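Long-range contacts in acetone carboxylase alpha subunit (Xanthobacter autotrophicus Py2, PDB 5M45), which forms the alpha subunit of a multi-chain, metal-containing carboxylase and carries a region of the hydantoinase B/oxoprolinase family: residues D137-N142 against C203-A208; H155-I160 against I167-G172; A281-G286 against R417-R422; E521-V526 against Y615-N620; Y558-H563 against A597-D602. One frame throughout, in Å; residues are numbered along the deposited sequence.

Interaction 1. Residues D137-N142 against C203-A208; sequences DIFCNN and CRKVGA
Lys205 runs past the Phe139 ring and ends on Asp137. Its CB sits 3.9 Å from Phe139 CE1. Its CG lies over one face of that ring. The chain then bends (chi3 -58°), and this turns CE toward the carboxylate. CD is 3.7 Å from Asp137 OD2, and CE is closer. NZ closes a salt bridge to Asp137 OD2 at 2.8 Å. It comes from above the carboxylate plane, 43° out of it. A water donates to Asp137 OD1 at 2.6 Å and accepts only weakly from Lys205 NZ. NZ also bonds to Pro131 O and Gly132 O, and Asp137 OD2 also accepts His134 N. The backbones pair as antiparallel strands of a seven-stranded sheet. A classic beta bulge breaks the register, with Val206 and Gly207 both facing Ile138. Ile138 O takes Val206 N at 2.9 Å and Gly207 N weakly. Val206, in the bulge, reaches side chains on the face away from Phe139 and Lys205: CG2 meets Ile138 CG2 and CG1 meets Cys140 CB. At the end of strand 138-141, Asn141 OD1 accepts Cys203 N at 3.0 Å. Lys205 N bonds to Asp215 of the second subunit.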
# COMPACT_ATOMS: atom_id res chain seq x y z
N ASP A 137 -9.12 -21.80 8.75
CA ASP A 137 -8.53 -20.49 8.50
C ASP A 137 -8.15 -20.34 7.02
O ASP A 137 -7.93 -21.33 6.32
CB ASP A 137 -7.30 -20.26 9.39
CG ASP A 137 -7.66 -19.87 10.82
OD1 ASP A 137 -8.85 -19.62 11.15
OD2 ASP A 137 -6.72 -19.76 11.63
N ILE A 138 -8.11 -19.09 6.56
CA ILE A 138 -7.58 -18.73 5.23
C ILE A 138 -6.50 -17.65 5.37
O ILE A 138 -6.76 -16.58 5.95
CB ILE A 138 -8.70 -18.18 4.31
CG1 ILE A 138 -9.82 -19.21 4.16
CG2 ILE A 138 -8.15 -17.87 2.91
CD1 ILE A 138 -11.08 -18.65 3.43
N PHE A 139 -5.29 -17.94 4.85
CA PHE A 139 -4.18 -16.99 4.81
C PHE A 139 -3.97 -16.46 3.38
O PHE A 139 -4.18 -17.18 2.41
CB PHE A 139 -2.87 -17.62 5.40
CG PHE A 139 -2.96 -17.95 6.86
CD1 PHE A 139 -2.63 -17.00 7.83
CD2 PHE A 139 -3.37 -19.21 7.30
CE1 PHE A 139 -2.72 -17.29 9.19
CE2 PHE A 139 -3.48 -19.51 8.66
CZ PHE A 139 -3.15 -18.56 9.61
N CYS A 140 -3.57 -15.20 3.25
CA CYS A 140 -3.18 -14.64 1.98
C CYS A 140 -1.80 -14.01 2.11
O CYS A 140 -1.47 -13.44 3.15
CB CYS A 140 -4.24 -13.63 1.50
SG CYS A 140 -3.95 -12.90 -0.14
N ASN A 141 -1.00 -14.09 1.06
CA ASN A 141 0.38 -13.58 1.08
C ASN A 141 0.91 -13.25 -0.30
O ASN A 141 0.57 -13.95 -1.28
CB ASN A 141 1.29 -14.65 1.73
CG ASN A 141 2.75 -14.27 1.72
OD1 ASN A 141 3.19 -13.42 2.50
ND2 ASN A 141 3.51 -14.85 0.81
N ASN A 142 1.70 -12.18 -0.40
CA ASN A 142 2.49 -11.91 -1.62
C ASN A 142 3.84 -11.23 -1.37
O ASN A 142 4.45 -10.72 -2.33
CB ASN A 142 1.66 -11.11 -2.64
CG ASN A 142 1.49 -9.65 -2.23
OD1 ASN A 142 1.82 -9.30 -1.10
ND2 ASN A 142 1.00 -8.81 -3.15
N CYS A 203 1.62 -12.72 5.01
CA CYS A 203 0.97 -13.88 5.69
C CYS A 203 -0.25 -13.48 6.56
O CYS A 203 -0.40 -13.88 7.73
CB CYS A 203 2.04 -14.66 6.48
SG CYS A 203 3.26 -15.51 5.44
N ARG A 204 -1.16 -12.72 5.94
CA ARG A 204 -2.33 -12.18 6.66
C ARG A 204 -3.42 -13.24 6.81
O ARG A 204 -3.73 -13.96 5.87
CB ARG A 204 -2.84 -10.97 5.90
CG ARG A 204 -4.10 -10.30 6.50
CD ARG A 204 -4.43 -8.98 5.84
NE ARG A 204 -5.69 -8.45 6.34
CZ ARG A 204 -6.22 -7.26 6.01
NH1 ARG A 204 -5.58 -6.43 5.19
NH2 ARG A 204 -7.39 -6.89 6.51
N LYS A 205 -4.01 -13.34 8.00
CA LYS A 205 -5.22 -14.16 8.15
C LYS A 205 -6.42 -13.35 7.62
O LYS A 205 -6.84 -12.37 8.24
CB LYS A 205 -5.47 -14.61 9.61
CG LYS A 205 -6.59 -15.66 9.72
CD LYS A 205 -6.96 -16.10 11.12
CE LYS A 205 -5.75 -16.67 11.84
NZ LYS A 205 -6.08 -17.41 13.09
N VAL A 206 -6.94 -13.76 6.46
CA VAL A 206 -8.01 -13.04 5.76
C VAL A 206 -9.40 -13.72 5.88
O VAL A 206 -10.40 -13.18 5.38
CB VAL A 206 -7.69 -12.85 4.27
CG1 VAL A 206 -6.42 -11.97 4.14
CG2 VAL A 206 -7.56 -14.16 3.49
N GLY A 207 -9.46 -14.86 6.57
CA GLY A 207 -10.71 -15.55 6.81
C GLY A 207 -10.60 -16.64 7.86
O GLY A 207 -9.49 -17.10 8.22
N ALA A 208 -11.77 -17.03 8.38
CA ALA A 208 -11.90 -18.10 9.34
C ALA A 208 -13.26 -18.77 9.13
O ALA A 208 -14.18 -18.17 8.54
CB ALA A 208 -11.77 -17.54 10.76
O HOH W 1 -9.24 -18.35 13.41

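Interaction 2. Residues H155-I160 against I167-G172; sequences HTIVPI and IGWVGG
Trp169 meets Ile157 and Pro159 on one face of a beta hairpin. Its CE3 atom is 3.9 Å from Ile157 CG2 and 4.0 Å from Pro159 CB. On the other face, Val170 CG1 stands between its own backbone N and carbonyl carbon (chi1 53°), 4.1 Å from Val158 CB. Ile160 CD1 reaches back to Val170 CB at 4.2 Å. Ile160 and Ile167 cross at about a right angle, CG2 of the first 4.0 Å from CG1 of the second. Near the turn, Ile160 O receives Ile167 N at 2.9 Å and, weakly, Gly168 N. This is a classic beta bulge.

Further out, helix 111-124 places Ile119 against both Ile157 and Trp169. The indole NE1 is tied to Ala97 O. Helix 227-255 covers Val158 and Val170 with Cys241. Thr156 OG1 bonds to Arg237. Between the strands, the polar links are all backbone bonds, nearly straight away from the bulge. This implies that the peptide groups fix the register, while the side-chain contacts, on both faces, join carbon atoms.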
# COMPACT_ATOMS: atom_id res chain seq x y z
N HIS A 155 -0.73 -15.45 -3.26
CA HIS A 155 -0.91 -16.77 -2.63
C HIS A 155 -2.13 -16.81 -1.68
O HIS A 155 -2.32 -15.88 -0.89
CB HIS A 155 0.30 -17.21 -1.78
CG HIS A 155 1.63 -16.94 -2.38
ND1 HIS A 155 2.76 -16.75 -1.61
CD2 HIS A 155 2.04 -16.88 -3.67
CE1 HIS A 155 3.81 -16.56 -2.41
NE2 HIS A 155 3.39 -16.63 -3.66
N THR A 156 -2.90 -17.92 -1.74
CA THR A 156 -3.88 -18.30 -0.73
C THR A 156 -3.38 -19.63 -0.14
O THR A 156 -3.06 -20.56 -0.88
CB THR A 156 -5.30 -18.47 -1.31
OG1 THR A 156 -5.78 -17.23 -1.83
CG2 THR A 156 -6.29 -18.97 -0.23
N ILE A 157 -3.22 -19.67 1.18
CA ILE A 157 -2.65 -20.82 1.92
C ILE A 157 -3.66 -21.28 3.04
O ILE A 157 -4.12 -20.48 3.85
CB ILE A 157 -1.28 -20.44 2.53
CG1 ILE A 157 -0.24 -20.12 1.43
CG2 ILE A 157 -0.74 -21.57 3.39
CD1 ILE A 157 0.93 -19.29 1.96
N VAL A 158 -4.01 -22.58 3.03
CA VAL A 158 -5.00 -23.16 3.96
C VAL A 158 -4.32 -24.37 4.68
O VAL A 158 -3.80 -25.27 4.01
CB VAL A 158 -6.24 -23.65 3.19
CG1 VAL A 158 -7.19 -24.38 4.11
CG2 VAL A 158 -6.92 -22.46 2.51
N PRO A 159 -4.37 -24.40 6.03
CA PRO A 159 -3.87 -25.58 6.75
C PRO A 159 -4.83 -26.75 6.62
O PRO A 159 -6.05 -26.56 6.43
CB PRO A 159 -3.77 -25.10 8.20
CG PRO A 159 -4.88 -24.10 8.32
CD PRO A 159 -4.92 -23.39 6.96
N ILE A 160 -4.27 -27.96 6.68
CA ILE A 160 -5.04 -29.21 6.63
C ILE A 160 -4.93 -29.96 7.96
O ILE A 160 -3.83 -30.23 8.43
CB ILE A 160 -4.55 -30.12 5.47
CG1 ILE A 160 -4.60 -29.33 4.14
CG2 ILE A 160 -5.36 -31.40 5.41
CD1 ILE A 160 -3.96 -30.02 2.94
N ILE A 167 -1.74 -31.73 9.72
CA ILE A 167 -1.03 -32.73 8.96
C ILE A 167 -0.46 -32.22 7.62
O ILE A 167 0.23 -32.98 6.93
CB ILE A 167 -1.89 -34.01 8.71
CG1 ILE A 167 -3.16 -33.69 7.92
CG2 ILE A 167 -2.28 -34.65 10.04
CD1 ILE A 167 -3.70 -34.88 7.14
N GLY A 168 -0.65 -30.95 7.30
CA GLY A 168 -0.18 -30.39 6.02
C GLY A 168 -0.76 -29.02 5.72
O GLY A 168 -1.41 -28.40 6.58
N TRP A 169 -0.45 -28.53 4.52
CA TRP A 169 -0.98 -27.27 4.03
C TRP A 169 -1.24 -27.40 2.52
O TRP A 169 -0.61 -28.24 1.86
CB TRP A 169 0.05 -26.14 4.21
CG TRP A 169 0.71 -25.95 5.56
CD1 TRP A 169 1.69 -26.72 6.12
CD2 TRP A 169 0.45 -24.90 6.51
NE1 TRP A 169 2.07 -26.22 7.34
CE2 TRP A 169 1.33 -25.10 7.61
CE3 TRP A 169 -0.42 -23.80 6.54
CZ2 TRP A 169 1.37 -24.24 8.70
CZ3 TRP A 169 -0.38 -22.94 7.65
CH2 TRP A 169 0.50 -23.17 8.70
N VAL A 170 -2.12 -26.55 1.96
CA VAL A 170 -2.26 -26.44 0.51
C VAL A 170 -2.11 -24.96 0.11
O VAL A 170 -2.70 -24.06 0.74
CB VAL A 170 -3.57 -27.05 -0.03
CG1 VAL A 170 -4.78 -26.51 0.68
CG2 VAL A 170 -3.72 -26.82 -1.53
N GLY A 171 -1.33 -24.72 -0.93
CA GLY A 171 -1.15 -23.37 -1.47
C GLY A 171 -1.66 -23.26 -2.89
O GLY A 171 -1.48 -24.20 -3.68
N GLY A 172 -2.31 -22.14 -3.19
CA GLY A 172 -2.73 -21.80 -4.56
C GLY A 172 -2.32 -20.39 -4.94
O GLY A 172 -2.45 -19.46 -4.14

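Interaction 3. Residues A281-G286 against R417-R422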
# COMPACT_ATOMS: atom_id res chain seq x y z
N ALA A 281 23.62 -40.09 -14.15
CA ALA A 281 23.29 -40.73 -15.43
C ALA A 281 23.52 -39.84 -16.67
O ALA A 281 23.82 -40.38 -17.75
CB ALA A 281 21.85 -41.25 -15.42
N MET A 282 23.41 -38.50 -16.53
CA MET A 282 23.31 -37.60 -17.67
C MET A 282 24.49 -36.63 -17.85
O MET A 282 24.73 -36.17 -18.96
CB MET A 282 22.02 -36.76 -17.57
CG MET A 282 20.70 -37.48 -17.72
SD MET A 282 19.26 -36.38 -17.41
CE MET A 282 19.29 -35.43 -18.89
N THR A 283 25.20 -36.29 -16.76
CA THR A 283 26.17 -35.21 -16.77
C THR A 283 27.62 -35.73 -16.69
O THR A 283 27.87 -36.93 -16.98
CB THR A 283 25.86 -34.14 -15.67
OG1 THR A 283 26.20 -34.64 -14.37
CG2 THR A 283 24.40 -33.70 -15.71
N ILE A 284 28.57 -34.84 -16.32
CA ILE A 284 29.98 -35.16 -16.18
C ILE A 284 30.50 -34.35 -14.97
O ILE A 284 30.24 -33.14 -14.89
CB ILE A 284 30.78 -34.73 -17.45
CG1 ILE A 284 30.26 -35.44 -18.71
CG2 ILE A 284 32.27 -35.05 -17.29
CD1 ILE A 284 30.89 -34.99 -20.01
N PRO A 285 31.25 -34.97 -14.03
CA PRO A 285 31.80 -34.18 -12.94
C PRO A 285 32.83 -33.17 -13.43
O PRO A 285 33.55 -33.44 -14.39
CB PRO A 285 32.48 -35.23 -12.06
CG PRO A 285 32.84 -36.35 -13.00
CD PRO A 285 31.71 -36.37 -13.98
N GLY A 286 32.91 -32.02 -12.76
CA GLY A 286 33.79 -30.94 -13.19
C GLY A 286 33.33 -29.55 -12.77
O GLY A 286 32.36 -29.41 -12.00
N ARG A 417 26.91 -28.50 -21.84
CA ARG A 417 28.27 -29.00 -22.12
C ARG A 417 28.46 -30.42 -21.59
O ARG A 417 29.14 -31.22 -22.22
CB ARG A 417 29.36 -28.07 -21.56
CG ARG A 417 29.45 -26.73 -22.25
CD ARG A 417 30.56 -25.86 -21.69
NE ARG A 417 30.35 -24.51 -22.18
CZ ARG A 417 30.63 -24.09 -23.41
NH1 ARG A 417 31.20 -24.92 -24.30
NH2 ARG A 417 30.35 -22.82 -23.74
N SER A 418 27.85 -30.73 -20.43
CA SER A 418 27.90 -32.09 -19.85
C SER A 418 27.16 -33.08 -20.76
O SER A 418 27.69 -34.14 -21.11
CB SER A 418 27.36 -32.14 -18.40
OG SER A 418 25.94 -32.19 -18.28
N TYR A 419 25.96 -32.69 -21.21
CA TYR A 419 25.16 -33.53 -22.11
C TYR A 419 25.85 -33.79 -23.44
O TYR A 419 25.88 -34.94 -23.94
CB TYR A 419 23.78 -32.89 -22.39
CG TYR A 419 22.88 -32.53 -21.21
CD1 TYR A 419 22.95 -33.21 -19.99
CD2 TYR A 419 21.92 -31.52 -21.35
CE1 TYR A 419 22.08 -32.89 -18.94
CE2 TYR A 419 21.03 -31.21 -20.32
CZ TYR A 419 21.12 -31.89 -19.12
OH TYR A 419 20.25 -31.57 -18.11
N PHE A 420 26.43 -32.73 -24.00
CA PHE A 420 27.14 -32.81 -25.28
C PHE A 420 28.37 -33.72 -25.21
O PHE A 420 28.57 -34.59 -26.09
CB PHE A 420 27.53 -31.40 -25.80
CG PHE A 420 28.10 -31.43 -27.18
CD1 PHE A 420 29.47 -31.70 -27.36
CD2 PHE A 420 27.27 -31.35 -28.29
CE1 PHE A 420 30.00 -31.83 -28.66
CE2 PHE A 420 27.80 -31.48 -29.57
CZ PHE A 420 29.15 -31.69 -29.75
N GLY A 421 29.16 -33.54 -24.16
CA GLY A 421 30.34 -34.36 -23.93
C GLY A 421 30.05 -35.83 -23.78
O GLY A 421 30.82 -36.68 -24.27
N ARG A 422 28.94 -36.15 -23.13
CA ARG A 422 28.57 -37.53 -22.85
C ARG A 422 27.82 -38.21 -23.99
O ARG A 422 27.76 -39.45 -24.03
CB ARG A 422 27.76 -37.61 -21.56
CG ARG A 422 27.62 -39.00 -20.99
CD ARG A 422 27.29 -38.99 -19.52
NE ARG A 422 27.21 -40.33 -18.95
CZ ARG A 422 27.01 -40.60 -17.67
NH1 ARG A 422 26.88 -39.61 -16.78
NH2 ARG A 422 26.90 -41.82 -17.25
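Ala281 O lies over the centre of the Arg422 guanidinium, 3.2 Å from CZ. The contact sets the C-terminal end of helix 257-282 against the last turns of helix 401-422. The carbonyl is over the flat face, where no N-H points, so it is not a hydrogen bond. Arg422 NH1 does bond to Lys280 O, one residue earlier.

Met282 follows. Its chain bends at the sulfur (chi3 74°), which brings CE to 3.8 Å from Tyr419 CE1. Met282 O meets the edge of the same ring, 3.6 Å from Tyr419 CD1. This buried oxygen has no hydrogen-bond partner in the model. Tyr419 OH bonds to Thr363.

Thr283 is the first residue to leave the helix. Its OG1 bonds back to Ile279 O. Thr283 CB is 3.3 Å from Ser418 OG, and CG2 packs on the same oxygen. That hydroxyl bonds to Leu415 O. Thr283 O accepts Arg422 NH1 at 2.9 Å, near the guanidinium edge. The extended arginine thus meets three carbonyls of one helix end: Ala281 O over its face, and Lys280 O and Thr283 O as acceptors from NH1. An aromatic side chain of another protein's chain packs on Arg422.

Ile284 leads toward strand 286-297. Its CD1 sits beside Gly421, whose lack of a side chain leaves room for the methyl. CD1 is 3.5 Å from Ser418 O, the same oxygen that accepts Arg422 N within the helix.

Interaction 4. Residues E521-V526 against Y615-N620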
# COMPACT_ATOMS: atom_id res chain seq x y z
N GLU A 521 5.37 -10.95 -33.31
CA GLU A 521 5.02 -9.56 -33.08
C GLU A 521 3.55 -9.34 -33.38
O GLU A 521 2.96 -10.04 -34.21
CB GLU A 521 5.89 -8.60 -33.91
CG GLU A 521 5.76 -8.80 -35.40
CD GLU A 521 6.85 -8.12 -36.22
OE1 GLU A 521 7.24 -8.67 -37.31
OE2 GLU A 521 7.32 -7.03 -35.81
N SER A 522 2.98 -8.36 -32.68
CA SER A 522 1.62 -7.90 -32.97
C SER A 522 1.58 -6.37 -33.03
O SER A 522 2.22 -5.71 -32.21
CB SER A 522 0.62 -8.43 -31.90
OG SER A 522 0.91 -7.99 -30.56
N LEU A 523 0.84 -5.82 -34.01
CA LEU A 523 0.61 -4.38 -34.10
C LEU A 523 -0.76 -4.11 -33.52
O LEU A 523 -1.76 -4.68 -33.99
CB LEU A 523 0.64 -3.89 -35.56
CG LEU A 523 0.44 -2.38 -35.80
CD1 LEU A 523 1.44 -1.58 -35.03
CD2 LEU A 523 0.51 -1.99 -37.27
N ARG A 524 -0.81 -3.23 -32.52
CA ARG A 524 -2.07 -2.79 -31.88
C ARG A 524 -2.44 -1.35 -32.24
O ARG A 524 -1.56 -0.48 -32.33
CB ARG A 524 -1.97 -2.88 -30.37
CG ARG A 524 -1.29 -4.14 -29.81
CD ARG A 524 -1.85 -5.45 -30.34
NE ARG A 524 -1.34 -6.50 -29.47
CZ ARG A 524 -1.87 -6.89 -28.30
NH1 ARG A 524 -2.99 -6.38 -27.84
NH2 ARG A 524 -1.23 -7.80 -27.57
N MET A 525 -3.73 -1.12 -32.41
CA MET A 525 -4.30 0.22 -32.53
C MET A 525 -5.19 0.47 -31.32
O MET A 525 -6.03 -0.36 -30.99
CB MET A 525 -5.12 0.37 -33.82
CG MET A 525 -5.51 1.83 -34.11
SD MET A 525 -6.31 2.17 -35.73
CE MET A 525 -7.94 1.56 -35.34
N VAL A 526 -5.02 1.62 -30.67
CA VAL A 526 -5.88 2.00 -29.52
C VAL A 526 -7.32 2.22 -30.01
O VAL A 526 -7.56 2.89 -31.04
CB VAL A 526 -5.30 3.22 -28.80
CG1 VAL A 526 -6.17 3.63 -27.61
CG2 VAL A 526 -3.88 2.93 -28.29
N TYR A 615 -6.71 5.45 -32.22
CA TYR A 615 -6.01 5.45 -33.52
C TYR A 615 -4.46 5.54 -33.44
O TYR A 615 -3.79 5.44 -34.47
CB TYR A 615 -6.60 6.49 -34.51
CG TYR A 615 -8.05 6.24 -34.87
CD1 TYR A 615 -8.40 5.38 -35.88
CD2 TYR A 615 -9.09 6.96 -34.24
CE1 TYR A 615 -9.72 5.19 -36.26
CE2 TYR A 615 -10.42 6.80 -34.59
CZ TYR A 615 -10.73 5.89 -35.61
OH TYR A 615 -12.03 5.67 -36.02
N ASP A 616 -3.89 5.68 -32.25
CA ASP A 616 -2.44 5.53 -32.03
C ASP A 616 -2.01 4.05 -32.13
O ASP A 616 -2.85 3.12 -31.97
CB ASP A 616 -2.01 6.11 -30.66
CG ASP A 616 -2.08 7.64 -30.58
OD1 ASP A 616 -2.38 8.34 -31.58
OD2 ASP A 616 -1.80 8.17 -29.46
N LEU A 617 -0.71 3.83 -32.42
CA LEU A 617 -0.16 2.49 -32.65
C LEU A 617 0.90 2.12 -31.63
O LEU A 617 1.66 2.98 -31.19
CB LEU A 617 0.45 2.40 -34.04
CG LEU A 617 -0.47 2.57 -35.25
CD1 LEU A 617 0.36 2.52 -36.53
CD2 LEU A 617 -1.58 1.53 -35.29
N TYR A 618 0.96 0.83 -31.31
CA TYR A 618 1.95 0.24 -30.37
C TYR A 618 2.37 -1.12 -30.94
O TYR A 618 1.50 -1.95 -31.24
CB TYR A 618 1.29 0.08 -28.98
CG TYR A 618 2.13 -0.47 -27.82
CD1 TYR A 618 2.58 -1.80 -27.79
CD2 TYR A 618 2.42 0.34 -26.70
CE1 TYR A 618 3.32 -2.29 -26.73
CE2 TYR A 618 3.16 -0.15 -25.63
CZ TYR A 618 3.60 -1.48 -25.64
OH TYR A 618 4.33 -2.00 -24.57
N LEU A 619 3.70 -1.33 -31.10
CA LEU A 619 4.24 -2.65 -31.54
C LEU A 619 4.64 -3.51 -30.34
O LEU A 619 5.52 -3.11 -29.59
CB LEU A 619 5.45 -2.47 -32.48
CG LEU A 619 6.12 -3.76 -32.99
CD1 LEU A 619 5.19 -4.50 -33.92
CD2 LEU A 619 7.45 -3.48 -33.70
N ASN A 620 4.00 -4.66 -30.16
CA ASN A 620 4.40 -5.68 -29.17
C ASN A 620 5.33 -6.73 -29.81
O ASN A 620 4.91 -7.49 -30.69
CB ASN A 620 3.16 -6.39 -28.57
CG ASN A 620 3.42 -6.91 -27.16
OD1 ASN A 620 4.22 -6.37 -26.43
ND2 ASN A 620 2.72 -7.99 -26.77
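Ser522 OG touches Asn620 CB at 3.4 Å and is held by two polar groups. Arg524 NE donates to it at 2.9 Å, nearly straight (172°) and in the guanidinium plane. Glu457 OE1 is its second partner. That carboxylate oxygen also binds Arg524 NH2 and Asn620 ND2. Arg524 and Asn620 point the same way, with guanidinium and amide planes 77° apart. Glu495 takes Arg524 NH1, and Asn437 ND2 donates to Asn620 OD1.

The strands are antiparallel neighbours inside a five-stranded sheet. Arg524 N bonds to Tyr618 O at 2.9 Å. Pairing runs on before the start of strand 617-621, where Val526 O accepts Tyr615 N.

The other face is mostly apolar. Leu617 CD2 meets Met525 CB at 4.0 Å. Glu521 OE2, salt-bridged to Lys505, lies 3.8 Å from Leu619 CD1. Met525 bends at its sulfur (chi3 76°) and lies alongside Tyr615 in an oblique Met-aromatic contact. Met525 SD is 3.8 Å from Tyr615 CD1, and Met525 CE lies at 3.9 Å from it. Leu567 of helix 567-573 covers Met525, Tyr615 and Leu617. The sheet thus has a polar face whose buried arginine is probably balanced by Glu457 and Glu495, and a face mainly of carbon and sulfur.

Interaction 5. Residues Y558-H563 against A597-D602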
# COMPACT_ATOMS: atom_id res chain seq x y z
N TYR A 558 13.65 -3.41 -29.25
CA TYR A 558 13.45 -2.03 -29.65
C TYR A 558 11.97 -1.65 -29.49
O TYR A 558 11.12 -2.51 -29.28
CB TYR A 558 13.95 -1.77 -31.08
CG TYR A 558 13.09 -2.40 -32.19
CD1 TYR A 558 13.27 -3.72 -32.57
CD2 TYR A 558 12.08 -1.67 -32.82
CE1 TYR A 558 12.47 -4.30 -33.57
CE2 TYR A 558 11.27 -2.25 -33.82
CZ TYR A 558 11.46 -3.56 -34.19
OH TYR A 558 10.65 -4.14 -35.19
N ARG A 559 11.72 -0.35 -29.55
CA ARG A 559 10.40 0.28 -29.42
C ARG A 559 9.91 0.84 -30.76
O ARG A 559 10.70 1.49 -31.48
CB ARG A 559 10.52 1.47 -28.42
CG ARG A 559 9.35 2.41 -28.38
CD ARG A 559 9.38 3.41 -27.22
NE ARG A 559 10.45 4.42 -27.27
CZ ARG A 559 10.42 5.58 -26.59
NH1 ARG A 559 9.36 5.93 -25.85
NH2 ARG A 559 11.44 6.42 -26.66
N PHE A 560 8.64 0.60 -31.08
CA PHE A 560 7.87 1.36 -32.07
C PHE A 560 6.52 1.76 -31.52
O PHE A 560 5.73 0.91 -31.12
CB PHE A 560 7.62 0.57 -33.38
CG PHE A 560 6.78 1.32 -34.39
CD1 PHE A 560 7.38 2.17 -35.30
CD2 PHE A 560 5.38 1.15 -34.44
CE1 PHE A 560 6.59 2.89 -36.23
CE2 PHE A 560 4.61 1.84 -35.37
CZ PHE A 560 5.22 2.72 -36.26
N ALA A 561 6.26 3.07 -31.52
CA ALA A 561 4.96 3.65 -31.20
C ALA A 561 4.70 4.86 -32.08
O ALA A 561 5.65 5.54 -32.50
CB ALA A 561 4.91 4.06 -29.74
N ALA A 562 3.42 5.14 -32.35
CA ALA A 562 3.03 6.28 -33.19
C ALA A 562 1.81 7.03 -32.63
O ALA A 562 0.79 6.43 -32.35
CB ALA A 562 2.78 5.82 -34.64
N HIS A 563 1.95 8.35 -32.47
CA HIS A 563 0.89 9.25 -31.98
C HIS A 563 0.41 10.19 -33.09
O HIS A 563 1.14 10.42 -34.06
CB HIS A 563 1.40 10.09 -30.81
CG HIS A 563 1.84 9.28 -29.64
ND1 HIS A 563 0.97 8.54 -28.88
CD2 HIS A 563 3.07 9.09 -29.09
CE1 HIS A 563 1.63 7.91 -27.92
NE2 HIS A 563 2.90 8.26 -28.00
N ALA A 597 2.37 11.68 -38.41
CA ALA A 597 2.51 11.11 -37.07
C ALA A 597 3.78 11.54 -36.32
O ALA A 597 4.79 11.85 -36.94
CB ALA A 597 2.47 9.59 -37.16
N GLN A 598 3.70 11.54 -35.00
CA GLN A 598 4.88 11.59 -34.12
C GLN A 598 5.28 10.13 -33.87
O GLN A 598 4.57 9.42 -33.16
CB GLN A 598 4.55 12.29 -32.79
CG GLN A 598 5.77 12.49 -31.91
CD GLN A 598 5.62 12.31 -30.34
OE1 GLN A 598 4.54 12.06 -29.75
NE2 GLN A 598 6.77 12.48 -29.68
N ILE A 599 6.40 9.68 -34.47
CA ILE A 599 6.84 8.30 -34.36
C ILE A 599 8.02 8.19 -33.41
O ILE A 599 8.97 8.95 -33.53
CB ILE A 599 7.25 7.72 -35.74
CG1 ILE A 599 6.04 7.71 -36.67
CG2 ILE A 599 7.86 6.31 -35.60
CD1 ILE A 599 6.32 7.28 -38.08
N LYS A 600 7.96 7.24 -32.48
CA LYS A 600 9.11 6.87 -31.66
C LYS A 600 9.60 5.48 -32.10
O LYS A 600 8.88 4.48 -31.92
CB LYS A 600 8.73 6.91 -30.18
CG LYS A 600 8.43 8.34 -29.70
CD LYS A 600 8.33 8.43 -28.18
CE LYS A 600 7.99 9.85 -27.73
NZ LYS A 600 8.07 9.95 -26.22
N ARG A 601 10.77 5.43 -32.72
CA ARG A 601 11.38 4.19 -33.21
C ARG A 601 12.84 4.21 -32.77
O ARG A 601 13.66 4.95 -33.35
CB ARG A 601 11.27 4.10 -34.75
CG ARG A 601 12.05 2.96 -35.40
CD ARG A 601 11.97 2.93 -36.92
NE ARG A 601 10.68 2.47 -37.46
CZ ARG A 601 10.27 1.21 -37.53
NH1 ARG A 601 9.09 0.95 -38.06
NH2 ARG A 601 10.99 0.20 -37.06
N ASP A 602 13.17 3.44 -31.73
CA ASP A 602 14.50 3.56 -31.10
C ASP A 602 14.81 2.36 -30.21
O ASP A 602 13.98 1.44 -30.12
CB ASP A 602 14.62 4.90 -30.33
CG ASP A 602 13.64 5.04 -29.18
OD1 ASP A 602 13.13 4.05 -28.64
OD2 ASP A 602 13.36 6.19 -28.77
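Arg559 and Asp602 form a salt bridge on one face of this antiparallel strand pair. Arg559 grips Asp602 side-on: NE gives OD1 a bond of 3.0 Å, and NH2 gives OD2 one of 2.9 Å. OD2 uses its syn lone pair. The bend at chi3 (67°) turns the guanidinium to the acid, with the two planes 32° apart. Lys600 lays CD over a guanidinium face, 3.6 Å from Arg559 NH1. Asp302 OD2 binds both Arg559 NH2 and Lys600 NZ, and Glu610 also takes NZ.

On the other face, Phe560 CD1 lies over the Arg601 guanidinium toward its rim, 3.5 Å from NH1. Asp582 and Asp591 bind that guanidinium.

Apolar contact is small: Phe560 CE1 meets Ile599 CG2 at 3.7 Å.

Backbone bonds run throughout. His563 N to Gln598 O is 2.9 Å and almost straight. Strand 598-602 is outermost in its sheet within this chain. Asp302, Glu610 and Asp602 would probably offset the charges of Arg559 and Lys600, whose NH1 and NZ lie 4.2 Å apart.

Interactions 1 and 2 share one sheet, with centres 10 Å apart. Strands 138-141 and 153-162 join them through Asn141 O to His155 N (2.8 Å) and Phe139 O to Ile157 N (2.9 Å). The hairpin of interaction 2 also carries the manganese ligands Asp153 and His175. The His155 side chain is about 9 Å from that ion and about 10 Å from the bound 3,6,9,12,15-pentaoxaheptadecan-1-ol. Interactions 4 and 5 share a second sheet. Leu617 N meets Ala562 O at 3.0 Å, and Asp616 OD2 meets His563 ND1 at 2.9 Å. The centres of interactions 1 and 4 are 40 Å apart. That of interaction 3 is 39 Å from interaction 2 and 45 Å from 1 and 4.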